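Local coordinates for Tll1590 protein (Thermosynechococcus elongatus, PDB 6LDQ), which belongs to the GT-B class of glycosyltransferases, the modelled part folding as an alpha/beta domain with a mainly parallel beta sheet packed between helices, at residues I8-V13 / Q209-L214; H46-T51 / A102-P107; P59-H64 / R69-Q74; R192-G197 / E201-Q206. One frame throughout, in Å; residues are numbered along the deposited sequence.

Contact 1: I8-V13 / Q209-L214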
loop_
_atom_site.group_PDB
_atom_site.type_symbol
_atom_site.label_atom_id
_atom_site.label_comp_id
_atom_site.label_asym_id
_atom_site.label_seq_id
_atom_site.Cartn_x
_atom_site.Cartn_y
_atom_site.Cartn_z
ATOM N N ILE A 8 6.859 -3.739 -8.537
ATOM C CA ILE A 8 5.956 -3.719 -7.358
ATOM C C ILE A 8 5.354 -2.321 -7.238
ATOM O O ILE A 8 5.986 -1.405 -7.603
ATOM C CB ILE A 8 6.652 -4.134 -6.058
ATOM C CG1 ILE A 8 7.659 -3.101 -5.584
ATOM C CG2 ILE A 8 7.212 -5.533 -6.092
ATOM C CD1 ILE A 8 8.228 -3.453 -4.274
ATOM N N ALA A 9 4.134 -2.256 -6.757
ATOM C CA ALA A 9 3.425 -1.007 -6.561
ATOM C C ALA A 9 3.160 -0.835 -5.079
ATOM O O ALA A 9 2.658 -1.760 -4.426
ATOM C CB ALA A 9 2.110 -0.974 -7.348
ATOM N N LEU A 10 3.528 0.329 -4.554
ATOM C CA LEU A 10 3.085 0.771 -3.239
ATOM C C LEU A 10 1.989 1.808 -3.462
ATOM O O LEU A 10 2.074 2.628 -4.384
ATOM C CB LEU A 10 4.236 1.368 -2.419
ATOM C CG LEU A 10 5.215 0.450 -1.653
ATOM C CD1 LEU A 10 5.714 -0.726 -2.461
ATOM C CD2 LEU A 10 6.375 1.258 -1.074
ATOM N N ILE A 11 0.944 1.748 -2.648
ATOM C CA ILE A 11 -0.185 2.656 -2.806
ATOM C C ILE A 11 -0.446 3.357 -1.482
ATOM O O ILE A 11 -0.607 2.695 -0.452
ATOM C CB ILE A 11 -1.456 1.922 -3.268
ATOM C CG1 ILE A 11 -1.282 1.397 -4.686
ATOM C CG2 ILE A 11 -2.657 2.864 -3.227
ATOM C CD1 ILE A 11 -2.346 0.420 -5.072
ATOM N N SER A 12 -0.489 4.698 -1.524
ATOM C CA SER A 12 -0.821 5.591 -0.425
ATOM C C SER A 12 -1.690 6.713 -1.010
ATOM O O SER A 12 -1.213 7.814 -1.300
ATOM C CB SER A 12 0.426 6.145 0.251
ATOM O OG SER A 12 0.090 6.950 1.362
ATOM N N VAL A 13 -2.985 6.423 -1.175
ATOM C CA VAL A 13 -3.956 7.414 -1.648
ATOM C C VAL A 13 -3.665 8.772 -1.028
ATOM O O VAL A 13 -3.446 9.760 -1.740
ATOM C CB VAL A 13 -5.394 6.984 -1.334
ATOM C CG1 VAL A 13 -6.391 8.010 -1.929
ATOM C CG2 VAL A 13 -5.668 5.571 -1.839
ATOM N N GLN A 209 12.265 -8.953 2.733
ATOM C CA GLN A 209 12.253 -10.359 3.122
ATOM C C GLN A 209 10.834 -10.914 3.124
ATOM O O GLN A 209 10.601 -12.050 2.696
ATOM C CB GLN A 209 12.902 -10.522 4.501
ATOM C CG GLN A 209 12.361 -11.701 5.311
ATOM C CD GLN A 209 12.881 -13.021 4.783
ATOM O OE1 GLN A 209 13.943 -13.068 4.162
ATOM N NE2 GLN A 209 12.135 -14.097 5.009
ATOM N N LEU A 210 9.869 -10.129 3.600
ATOM C CA LEU A 210 8.485 -10.581 3.552
ATOM C C LEU A 210 8.042 -10.799 2.111
ATOM O O LEU A 210 7.498 -11.859 1.767
ATOM C CB LEU A 210 7.578 -9.573 4.262
ATOM C CG LEU A 210 7.157 -10.024 5.666
ATOM C CD1 LEU A 210 6.072 -11.063 5.519
ATOM C CD2 LEU A 210 8.340 -10.594 6.487
ATOM N N TYR A 211 8.309 -9.814 1.246
ATOM C CA TYR A 211 7.989 -9.952 -0.172
ATOM C C TYR A 211 8.491 -11.289 -0.710
ATOM O O TYR A 211 7.731 -12.075 -1.286
ATOM C CB TYR A 211 8.611 -8.795 -0.965
ATOM C CG TYR A 211 8.084 -7.397 -0.650
ATOM C CD1 TYR A 211 7.041 -7.194 0.263
ATOM C CD2 TYR A 211 8.637 -6.281 -1.270
ATOM C CE1 TYR A 211 6.580 -5.921 0.547
ATOM C CE2 TYR A 211 8.193 -5.010 -1.001
ATOM C CZ TYR A 211 7.150 -4.830 -0.091
ATOM O OH TYR A 211 6.716 -3.552 0.169
ATOM N N ARG A 212 9.771 -11.583 -0.483
ATOM C CA ARG A 212 10.337 -12.812 -1.017
ATOM C C ARG A 212 9.678 -14.042 -0.406
ATOM O O ARG A 212 9.385 -15.012 -1.112
ATOM C CB ARG A 212 11.848 -12.806 -0.796
ATOM C CG ARG A 212 12.532 -11.633 -1.491
ATOM C CD ARG A 212 14.040 -11.836 -1.598
ATOM N NE ARG A 212 14.714 -11.234 -0.455
ATOM C CZ ARG A 212 14.987 -11.886 0.669
ATOM N NH1 ARG A 212 15.597 -11.266 1.671
ATOM N NH2 ARG A 212 14.641 -13.161 0.790
ATOM N N GLN A 213 9.416 -14.011 0.900
ATOM C CA GLN A 213 8.662 -15.085 1.543
ATOM C C GLN A 213 7.330 -15.330 0.838
ATOM O O GLN A 213 6.987 -16.472 0.508
ATOM C CB GLN A 213 8.411 -14.732 3.009
ATOM C CG GLN A 213 9.218 -15.502 4.015
ATOM C CD GLN A 213 8.994 -14.968 5.414
ATOM O OE1 GLN A 213 9.939 -14.581 6.104
ATOM N NE2 GLN A 213 7.735 -14.914 5.827
ATOM N N LEU A 214 6.557 -14.263 0.629
ATOM C CA LEU A 214 5.296 -14.366 -0.103
ATOM C C LEU A 214 5.491 -15.003 -1.475
ATOM O O LEU A 214 4.738 -15.900 -1.870
ATOM C CB LEU A 214 4.674 -12.979 -0.261
ATOM C CG LEU A 214 3.903 -12.378 0.909
ATOM C CD1 LEU A 214 2.932 -11.342 0.372
ATOM C CD2 LEU A 214 3.157 -13.467 1.666
#

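Contact 2: H46-T51 / A102-P107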
loop_
_atom_site.group_PDB
_atom_site.type_symbol
_atom_site.label_atom_id
_atom_site.label_comp_id
_atom_site.label_asym_id
_atom_site.label_seq_id
_atom_site.Cartn_x
_atom_site.Cartn_y
_atom_site.Cartn_z
ATOM N N HIS A 46 12.144 -2.771 -8.069
ATOM C CA HIS A 46 11.585 -1.826 -9.034
ATOM C C HIS A 46 10.243 -1.345 -8.484
ATOM O O HIS A 46 9.283 -2.116 -8.450
ATOM C CB HIS A 46 11.428 -2.494 -10.397
ATOM C CG HIS A 46 12.692 -3.117 -10.910
ATOM N ND1 HIS A 46 12.778 -3.700 -12.156
ATOM C CD2 HIS A 46 13.919 -3.244 -10.348
ATOM C CE1 HIS A 46 14.006 -4.161 -12.339
ATOM N NE2 HIS A 46 14.719 -3.893 -11.258
ATOM N N VAL A 47 10.177 -0.084 -8.042
ATOM C CA VAL A 47 9.079 0.417 -7.206
ATOM C C VAL A 47 8.362 1.587 -7.879
ATOM O O VAL A 47 8.963 2.648 -8.091
ATOM C CB VAL A 47 9.573 0.883 -5.828
ATOM C CG1 VAL A 47 8.366 1.363 -4.980
ATOM C CG2 VAL A 47 10.408 -0.188 -5.132
ATOM N N ASP A 48 7.052 1.431 -8.097
ATOM C CA ASP A 48 6.142 2.503 -8.486
ATOM C C ASP A 48 5.235 2.785 -7.286
ATOM O O ASP A 48 4.507 1.894 -6.856
ATOM C CB ASP A 48 5.292 2.097 -9.698
ATOM C CG ASP A 48 6.095 2.075 -11.034
ATOM O OD1 ASP A 48 7.110 2.781 -11.122
ATOM O OD2 ASP A 48 5.678 1.363 -11.971
ATOM N N MET A 49 5.292 4.005 -6.753
ATOM C CA MET A 49 4.445 4.442 -5.648
ATOM C C MET A 49 3.352 5.356 -6.193
ATOM O O MET A 49 3.645 6.262 -6.978
ATOM C CB MET A 49 5.275 5.183 -4.593
ATOM C CG MET A 49 6.261 4.306 -3.814
ATOM S SD MET A 49 7.523 5.318 -3.012
ATOM C CE MET A 49 8.513 5.677 -4.461
ATOM N N PHE A 50 2.104 5.114 -5.790
ATOM C CA PHE A 50 0.954 5.868 -6.286
ATOM C C PHE A 50 0.294 6.620 -5.133
ATOM O O PHE A 50 0.031 6.036 -4.067
ATOM C CB PHE A 50 -0.083 4.953 -6.965
ATOM C CG PHE A 50 0.442 4.209 -8.176
ATOM C CD1 PHE A 50 1.252 3.076 -8.036
ATOM C CD2 PHE A 50 0.125 4.644 -9.458
ATOM C CE1 PHE A 50 1.734 2.403 -9.171
ATOM C CE2 PHE A 50 0.606 3.974 -10.589
ATOM C CZ PHE A 50 1.413 2.852 -10.438
ATOM N N THR A 51 0.057 7.912 -5.343
ATOM C CA THR A 51 -0.730 8.736 -4.446
ATOM C C THR A 51 -1.644 9.593 -5.316
ATOM O O THR A 51 -1.543 9.590 -6.550
ATOM C CB THR A 51 0.178 9.571 -3.507
ATOM O OG1 THR A 51 -0.627 10.287 -2.544
ATOM C CG2 THR A 51 1.070 10.550 -4.292
ATOM N N ALA A 102 -2.616 -2.276 -15.802
ATOM C CA ALA A 102 -2.924 -2.961 -17.055
ATOM C C ALA A 102 -1.674 -3.218 -17.888
ATOM O O ALA A 102 -1.637 -4.196 -18.634
ATOM C CB ALA A 102 -3.927 -2.162 -17.879
ATOM N N LYS A 103 -0.661 -2.361 -17.768
ATOM C CA LYS A 103 0.610 -2.494 -18.483
ATOM C C LYS A 103 1.694 -3.155 -17.637
ATOM O O LYS A 103 2.393 -4.063 -18.111
ATOM C CB LYS A 103 1.079 -1.108 -18.932
ATOM C CG LYS A 103 2.132 -1.072 -20.008
ATOM C CD LYS A 103 2.568 0.377 -20.225
ATOM C CE LYS A 103 3.632 0.501 -21.294
ATOM N NZ LYS A 103 4.363 1.792 -21.195
ATOM N N TYR A 104 1.860 -2.712 -16.386
ATOM C CA TYR A 104 2.986 -3.188 -15.585
ATOM C C TYR A 104 2.713 -4.510 -14.894
ATOM O O TYR A 104 3.670 -5.208 -14.533
ATOM C CB TYR A 104 3.392 -2.129 -14.558
ATOM C CG TYR A 104 3.990 -0.921 -15.242
ATOM C CD1 TYR A 104 5.337 -0.877 -15.570
ATOM C CD2 TYR A 104 3.193 0.143 -15.608
ATOM C CE1 TYR A 104 5.875 0.219 -16.228
ATOM C CE2 TYR A 104 3.712 1.235 -16.255
ATOM C CZ TYR A 104 5.054 1.272 -16.568
ATOM O OH TYR A 104 5.546 2.380 -17.210
ATOM N N GLY A 105 1.450 -4.878 -14.717
ATOM C CA GLY A 105 1.111 -6.187 -14.179
ATOM C C GLY A 105 1.711 -6.517 -12.830
ATOM O O GLY A 105 2.019 -7.687 -12.576
ATOM N N TYR A 106 1.894 -5.521 -11.959
ATOM C CA TYR A 106 2.501 -5.666 -10.630
ATOM C C TYR A 106 2.167 -6.973 -9.918
ATOM O O TYR A 106 1.015 -7.176 -9.497
ATOM C CB TYR A 106 2.082 -4.493 -9.739
ATOM C CG TYR A 106 2.344 -3.132 -10.348
ATOM C CD1 TYR A 106 3.633 -2.630 -10.453
ATOM C CD2 TYR A 106 1.303 -2.362 -10.838
ATOM C CE1 TYR A 106 3.882 -1.382 -11.019
ATOM C CE2 TYR A 106 1.532 -1.112 -11.403
ATOM C CZ TYR A 106 2.815 -0.622 -11.490
ATOM O OH TYR A 106 3.038 0.612 -12.062
ATOM N N PRO A 107 3.150 -7.876 -9.737
ATOM C CA PRO A 107 2.886 -9.117 -8.985
ATOM C C PRO A 107 2.708 -8.901 -7.497
ATOM O O PRO A 107 2.247 -9.812 -6.805
ATOM C CB PRO A 107 4.140 -9.976 -9.258
ATOM C CG PRO A 107 5.203 -8.992 -9.709
ATOM C CD PRO A 107 4.431 -7.949 -10.479
#

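Contact 3: P59-H64 / R69-Q74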
loop_
_atom_site.group_PDB
_atom_site.type_symbol
_atom_site.label_atom_id
_atom_site.label_comp_id
_atom_site.label_asym_id
_atom_site.label_seq_id
_atom_site.Cartn_x
_atom_site.Cartn_y
_atom_site.Cartn_z
ATOM N N PRO A 59 2.927 17.424 -10.889
ATOM C CA PRO A 59 3.485 16.530 -11.909
ATOM C C PRO A 59 2.890 15.132 -11.795
ATOM O O PRO A 59 2.520 14.672 -10.710
ATOM C CB PRO A 59 4.979 16.527 -11.584
ATOM C CG PRO A 59 4.990 16.756 -10.088
ATOM C CD PRO A 59 3.921 17.776 -9.866
ATOM N N ASP A 60 2.805 14.452 -12.942
ATOM C CA ASP A 60 2.223 13.113 -12.994
ATOM C C ASP A 60 3.190 12.057 -12.454
ATOM O O ASP A 60 2.805 11.174 -11.676
ATOM C CB ASP A 60 1.822 12.799 -14.442
ATOM C CG ASP A 60 0.773 13.772 -14.978
ATOM O OD1 ASP A 60 -0.377 13.730 -14.483
ATOM O OD2 ASP A 60 1.095 14.581 -15.879
ATOM N N VAL A 61 4.444 12.131 -12.863
ATOM C CA VAL A 61 5.458 11.169 -12.468
ATOM C C VAL A 61 6.629 11.949 -11.905
ATOM O O VAL A 61 7.090 12.911 -12.529
ATOM C CB VAL A 61 5.916 10.295 -13.644
ATOM C CG1 VAL A 61 6.945 9.274 -13.165
ATOM C CG2 VAL A 61 4.736 9.603 -14.282
ATOM N N ILE A 62 7.091 11.553 -10.715
ATOM C CA ILE A 62 8.320 12.082 -10.139
ATOM C C ILE A 62 9.297 10.927 -10.017
ATOM O O ILE A 62 9.107 10.029 -9.189
ATOM C CB ILE A 62 8.100 12.750 -8.780
ATOM C CG1 ILE A 62 7.137 13.927 -8.918
ATOM C CG2 ILE A 62 9.434 13.234 -8.214
ATOM C CD1 ILE A 62 7.020 14.759 -7.673
ATOM N N GLU A 63 10.347 10.957 -10.829
ATOM C CA GLU A 63 11.381 9.936 -10.784
ATOM C C GLU A 63 12.356 10.223 -9.642
ATOM O O GLU A 63 12.851 11.347 -9.492
ATOM C CB GLU A 63 12.108 9.872 -12.130
ATOM C CG GLU A 63 11.323 9.102 -13.198
ATOM C CD GLU A 63 11.840 9.362 -14.602
ATOM O OE1 GLU A 63 11.372 8.697 -15.546
ATOM O OE2 GLU A 63 12.702 10.248 -14.762
ATOM N N HIS A 64 12.597 9.212 -8.814
ATOM C CA HIS A 64 13.596 9.305 -7.761
ATOM C C HIS A 64 14.878 8.572 -8.107
ATOM O O HIS A 64 15.946 8.960 -7.625
ATOM C CB HIS A 64 13.028 8.764 -6.450
ATOM C CG HIS A 64 11.695 9.344 -6.091
ATOM N ND1 HIS A 64 11.540 10.643 -5.659
ATOM C CD2 HIS A 64 10.456 8.800 -6.097
ATOM C CE1 HIS A 64 10.264 10.876 -5.413
ATOM N NE2 HIS A 64 9.583 9.776 -5.680
ATOM N N ARG A 69 9.900 5.574 -8.701
ATOM C CA ARG A 69 9.188 6.803 -9.022
ATOM C C ARG A 69 7.897 6.891 -8.215
ATOM O O ARG A 69 7.366 5.881 -7.748
ATOM C CB ARG A 69 8.855 6.889 -10.512
ATOM C CG ARG A 69 8.124 5.687 -11.041
ATOM C CD ARG A 69 8.096 5.632 -12.577
ATOM N NE ARG A 69 7.221 4.552 -13.025
ATOM C CZ ARG A 69 6.579 4.518 -14.188
ATOM N NH1 ARG A 69 6.718 5.505 -15.066
ATOM N NH2 ARG A 69 5.809 3.482 -14.476
ATOM N N THR A 70 7.395 8.113 -8.080
ATOM C CA THR A 70 6.054 8.378 -7.561
ATOM C C THR A 70 5.159 8.769 -8.728
ATOM O O THR A 70 5.558 9.579 -9.574
ATOM C CB THR A 70 6.065 9.496 -6.513
ATOM O OG1 THR A 70 6.992 9.171 -5.482
ATOM C CG2 THR A 70 4.660 9.701 -5.875
ATOM N N ILE A 71 3.963 8.187 -8.779
ATOM C CA ILE A 71 2.955 8.508 -9.782
ATOM C C ILE A 71 1.767 9.156 -9.071
ATOM O O ILE A 71 1.239 8.603 -8.094
ATOM C CB ILE A 71 2.540 7.247 -10.561
ATOM C CG1 ILE A 71 3.658 6.837 -11.537
ATOM C CG2 ILE A 71 1.248 7.488 -11.302
ATOM C CD1 ILE A 71 3.718 5.345 -11.835
ATOM N N ARG A 72 1.374 10.343 -9.525
ATOM C CA ARG A 72 0.255 11.063 -8.919
ATOM C C ARG A 72 -0.955 10.940 -9.834
ATOM O O ARG A 72 -0.907 11.341 -11.005
ATOM C CB ARG A 72 0.616 12.523 -8.650
ATOM C CG ARG A 72 1.750 12.658 -7.655
ATOM C CD ARG A 72 2.214 14.083 -7.459
ATOM N NE ARG A 72 1.271 14.854 -6.662
ATOM C CZ ARG A 72 1.225 14.842 -5.335
ATOM N NH1 ARG A 72 2.077 14.091 -4.653
ATOM N NH2 ARG A 72 0.320 15.579 -4.695
ATOM N N LEU A 73 -2.026 10.362 -9.314
ATOM C CA LEU A 73 -3.173 10.036 -10.132
ATOM C C LEU A 73 -4.261 11.062 -9.875
ATOM O O LEU A 73 -4.486 11.465 -8.732
ATOM C CB LEU A 73 -3.697 8.632 -9.831
ATOM C CG LEU A 73 -2.729 7.446 -9.960
ATOM C CD1 LEU A 73 -3.315 6.239 -9.254
ATOM C CD2 LEU A 73 -2.450 7.127 -11.430
ATOM N N GLN A 74 -4.896 11.515 -10.947
ATOM C CA GLN A 74 -6.082 12.341 -10.782
ATOM C C GLN A 74 -7.213 11.436 -10.318
ATOM O O GLN A 74 -7.623 10.513 -11.031
ATOM C CB GLN A 74 -6.429 13.069 -12.073
ATOM C CG GLN A 74 -7.656 13.957 -11.926
ATOM C CD GLN A 74 -7.806 14.958 -13.063
ATOM O OE1 GLN A 74 -6.933 15.076 -13.930
ATOM N NE2 GLN A 74 -8.922 15.683 -13.064
HETATM O O HOH W 1 -1.093 10.887 -13.505
#

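Contact 4: R192-G197 / E201-Q206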
loop_
_atom_site.group_PDB
_atom_site.type_symbol
_atom_site.label_atom_id
_atom_site.label_comp_id
_atom_site.label_asym_id
_atom_site.label_seq_id
_atom_site.Cartn_x
_atom_site.Cartn_y
_atom_site.Cartn_z
ATOM N N ARG A 192 2.405 -8.913 10.936
ATOM C CA ARG A 192 3.840 -8.965 11.183
ATOM C C ARG A 192 4.290 -7.612 11.705
ATOM O O ARG A 192 3.788 -6.579 11.256
ATOM C CB ARG A 192 4.614 -9.317 9.909
ATOM C CG ARG A 192 4.321 -10.704 9.393
ATOM C CD ARG A 192 5.344 -11.701 9.915
ATOM N NE ARG A 192 4.787 -13.050 9.995
ATOM C CZ ARG A 192 5.494 -14.130 10.311
ATOM N NH1 ARG A 192 6.795 -14.027 10.575
ATOM N NH2 ARG A 192 4.900 -15.316 10.358
ATOM N N LEU A 193 5.244 -7.625 12.636
ATOM C CA LEU A 193 5.727 -6.408 13.278
ATOM C C LEU A 193 6.878 -5.844 12.468
ATOM O O LEU A 193 7.948 -6.457 12.398
ATOM C CB LEU A 193 6.181 -6.675 14.711
ATOM C CG LEU A 193 6.612 -5.428 15.476
ATOM C CD1 LEU A 193 5.418 -4.459 15.636
ATOM C CD2 LEU A 193 7.165 -5.799 16.844
ATOM N N ILE A 194 6.668 -4.680 11.872
ATOM C CA ILE A 194 7.742 -3.883 11.293
ATOM C C ILE A 194 7.673 -2.495 11.915
ATOM O O ILE A 194 6.837 -1.672 11.534
ATOM C CB ILE A 194 7.645 -3.820 9.761
ATOM C CG1 ILE A 194 7.378 -5.209 9.180
ATOM C CG2 ILE A 194 8.919 -3.215 9.173
ATOM C CD1 ILE A 194 8.503 -6.201 9.374
ATOM N N PRO A 195 8.526 -2.206 12.891
ATOM C CA PRO A 195 8.267 -1.084 13.795
ATOM C C PRO A 195 8.523 0.266 13.152
ATOM O O PRO A 195 9.392 0.426 12.293
ATOM C CB PRO A 195 9.237 -1.331 14.958
ATOM C CG PRO A 195 9.786 -2.726 14.742
ATOM C CD PRO A 195 9.733 -2.958 13.278
ATOM N N CYS A 196 7.711 1.235 13.574
ATOM C CA CYS A 196 7.946 2.638 13.262
ATOM C C CYS A 196 9.386 3.018 13.580
ATOM O O CYS A 196 9.933 2.615 14.610
ATOM C CB CYS A 196 6.979 3.509 14.069
ATOM S SG CYS A 196 7.388 5.269 14.108
ATOM N N GLY A 197 10.004 3.783 12.686
ATOM C CA GLY A 197 11.357 4.249 12.939
ATOM C C GLY A 197 11.873 5.092 11.795
ATOM O O GLY A 197 11.222 5.248 10.757
ATOM N N GLU A 201 16.461 1.992 5.609
ATOM C CA GLU A 201 17.183 0.817 5.132
ATOM C C GLU A 201 16.773 -0.432 5.914
ATOM O O GLU A 201 16.451 -1.469 5.323
ATOM C CB GLU A 201 18.689 1.034 5.227
ATOM C CG GLU A 201 19.459 -0.126 4.630
ATOM C CD GLU A 201 20.949 0.004 4.809
ATOM O OE1 GLU A 201 21.406 1.055 5.324
ATOM O OE2 GLU A 201 21.653 -0.955 4.434
ATOM N N ALA A 202 16.758 -0.349 7.253
ATOM C CA ALA A 202 16.386 -1.529 8.033
ATOM C C ALA A 202 14.971 -1.976 7.701
ATOM O O ALA A 202 14.720 -3.163 7.462
ATOM C CB ALA A 202 16.513 -1.259 9.538
ATOM N N ILE A 203 14.028 -1.029 7.678
ATOM C CA ILE A 203 12.638 -1.367 7.398
ATOM C C ILE A 203 12.514 -2.063 6.047
ATOM O O ILE A 203 11.876 -3.117 5.923
ATOM C CB ILE A 203 11.764 -0.101 7.469
ATOM C CG1 ILE A 203 11.558 0.317 8.934
ATOM C CG2 ILE A 203 10.446 -0.342 6.756
ATOM C CD1 ILE A 203 11.408 1.809 9.139
ATOM N N ALA A 204 13.155 -1.500 5.025
ATOM C CA ALA A 204 13.062 -2.054 3.680
ATOM C C ALA A 204 13.617 -3.470 3.619
ATOM O O ALA A 204 13.081 -4.324 2.903
ATOM C CB ALA A 204 13.791 -1.134 2.698
ATOM N N LEU A 205 14.695 -3.739 4.359
ATOM C CA LEU A 205 15.244 -5.089 4.389
ATOM C C LEU A 205 14.249 -6.076 4.980
ATOM O O LEU A 205 14.099 -7.197 4.480
ATOM C CB LEU A 205 16.542 -5.114 5.193
ATOM C CG LEU A 205 17.747 -4.418 4.547
ATOM C CD1 LEU A 205 18.937 -4.535 5.486
ATOM C CD2 LEU A 205 18.051 -4.982 3.138
ATOM N N GLN A 206 13.571 -5.686 6.059
ATOM C CA GLN A 206 12.558 -6.572 6.630
ATOM C C GLN A 206 11.365 -6.722 5.689
ATOM O O GLN A 206 10.840 -7.828 5.510
ATOM C CB GLN A 206 12.123 -6.047 8.003
ATOM C CG GLN A 206 13.199 -6.236 9.088
ATOM C CD GLN A 206 13.352 -7.688 9.471
ATOM O OE1 GLN A 206 12.492 -8.515 9.165
ATOM N NE2 GLN A 206 14.467 -8.019 10.116
#

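Contact 1: I8-V13 / Q209-L214
Ile-8 and Tyr-211 meet where strand 8-11 is covered by helix 200-216, and Leu-10 adds a second, looser touch at the phenol end of the ring. The Ile-8 side chain stands in the less usual rotamer with CG1 between the backbone N and the carbonyl carbon (chi1 70°). From there the extended second torsion (chi2 175°) carries CD1 out toward the helix. CD1 reaches Tyr-211 CE2 at 3.6 Å and lies 4.1 Å from Tyr-211 CD2, approaching the ring obliquely; the two side chains cross at about a right angle. Tyr-211 sends its ring from the helix to the strand across 9.7 Å between the Ile-8 CA and Tyr-211 CA atoms. With chi2 at -3°, CA lies almost in the plane of the Tyr-211 ring, far from the perpendicular setting common for tyrosine. The Leu-10 CD1 methyl comes to 4.0 Å from Tyr-211 OH, again with the side chains roughly perpendicular. The hydroxyl itself is hydrogen-bonded to His-110 ND1 on strand 108-112, while the Trp-45 ring packs edge-to-face with the Tyr-211 ring. Leu-40 of helix 32-42 and Leu-108 also touch Tyr-211, completing the buried apolar surroundings of the ring, near the middle of the domain. No hydrogen bond joins strand and helix here. The contact therefore rests on dispersion between two methyl groups and one tyrosine, whose only polar side-chain atom is paired with a histidine, which probably lets a phenol sit within this apolar layer.

Contact 2: H46-T51 / A102-P107
Asp-48 and Phe-50, on the same face of strand 47-52, meet Tyr-106 just beyond the end of helix 90-104. This helix belongs to a beta-alpha-beta crossover: it leads from strand 68-73 to strand 108-112, both parallel to the two strands lying between them in the Rossmann-like sheet. Gly-105, the first residue past the helix, has a positive phi, and Tyr-106, its CG opposite the carbonyl carbon (chi1 -53°), sends its ring back toward the strand. The ring comes edge-on to the aspartate, the carboxylate and ring planes standing 86° apart. Tyr-106 OH donates to Asp-48 OD2 at 2.7 Å, on the anti side of the carboxylate and 20° out of its plane. The second oxygen, Asp-48 OD1, forms a salt bridge with Arg-69 NE, so each carboxylate oxygen has a partner and the group's rotation is fixed; the two bonds probably favour its ionised form. One face of the Tyr-104 ring lies by the same OD2, with Asp-48 OD2 4.2 Å from the plane and over the ring centre. Tyr-104 CB in turn lies 3.5 Å from the plane of the Tyr-106 ring, toward its rim. Phe-50 approaches Tyr-106 from the opposite direction, its ring steeply inclined to the tyrosine ring with centroids 5.9 Å apart. Phe-97 and Tyr-100 of helix 90-104 pack edge-to-face with Phe-50, tying this ring to the helix body. The hydroxyl thus touches two neighbours: besides binding the carboxylate, Tyr-106 OH sits near the plane of the phenylalanine ring, 3.2 Å from Phe-50 CZ.

Contact 3: P59-H64 / R69-Q74
With CG set beside the backbone N (chi1 -50°), His-64 swings its imidazole back over the hairpin to Thr-70, whose OG1 likewise lies beside its own backbone N (chi1 -55°). The two side chains meet in a hydrogen bond of 2.7 Å between His-64 NE2 and Thr-70 OG1, the hydroxyl near the plane of the ring at its edge. Ile-62 O lies 3.5 Å above one face of the His-64 ring. Beneath, the antiparallel strands 61-63 and 68-73 are joined at the hydrogen-bonded pair Ile-62 and Thr-70, with Ile-62 N to Thr-70 O at 2.7 Å and Thr-70 N to Ile-62 O at 2.8 Å. A further bond of 2.7 Å runs from Arg-72 N to Asp-60 O. On the face away from Ile-62 and Thr-70, Val-61 and Ile-71 lie side by side, Val-61 CG2 at 4.0 Å from Ile-71 CG1. Arg-69 runs out extended from CG to NE and passes Val-61 CG1 with its CD at 3.9 Å. Ile-71 CD1 covers part of one guanidinium face, 3.6 Å from its plane. Salt bridges take Arg-69 to Asp-48 of strand 47-52, Arg-72 to Asp-58 and Asp-60 to Lys-53. Strand 61-63 forms an edge of the sheet, while strand 68-73 pairs inward with strand 47-52. Ile-71 touches Tyr-100 of helix 90-104; His-64, on the Thr-70 side, reaches Arg-34 and Glu-38 of helix 32-42.

Contact 4: R192-G197 / E201-Q206
Ile-203, near the start of helix 200-216, packs against Ile-194 and the turn that leads from edge strand 191-193 into the helix. From CB its two branches divide the work. CG2 goes to the strand side and meets the equivalent branch of Ile-194, Ile-203 CG2 to Ile-194 CG2 being 4.1 Å, where the two side chains pass at a slant. CG1 takes the loop side and comes within 4.0 Å of Pro-195 O. At the tip, Ile-203 CD1 lies 3.8 Å from Gly-197 O and 4.0 Å from Pro-195 O, so this one methyl lies beside two backbone carbonyl oxygens. The chi2 of 149°, well short of a fully staggered 180°, is part of how the tip settles there. One helical turn further on, Gln-206 contributes its CB, met by Ile-194 CD1 at 3.9 Å; the bent second torsion of Ile-194 (chi2 -66°) helps direct this methyl to the helix. Ile-194 also touches Ile-171 of strand 169-172, and Ile-203 reaches Leu-36 of helix 32-42, so the pair lies between sheet and helices. No hydrogen bond crosses between the segments. Carbon atoms meeting carbon, and one methyl and one methylene of Ile-203 lying against carbonyl oxygens at van der Waals range, suggest that shape and burial of apolar surface, not polar bonds, do most to pack the turn against the helix.

All four contacts reach the same mixed sheet. Contact 1 opens with the first strand and closes on the last modelled helix, enclosing the others along the chain; contact 3 falls within the interval spanned by contact 2, and contact 4 follows both. Contacts 1 and 2 have centres about 10 Å apart on neighbouring strands 8-11 and 47-52. Contact 3 lies about 12 Å from contact 2, centre to centre, joined through the pairing of strands 47-52 and 68-73. Contacts 1 and 4 share helix 200-216, with centres about 12 Å apart. Contacts 3 and 4, about 24 Å apart centre to centre, sit at opposite sheet edges, so the set spans the domain.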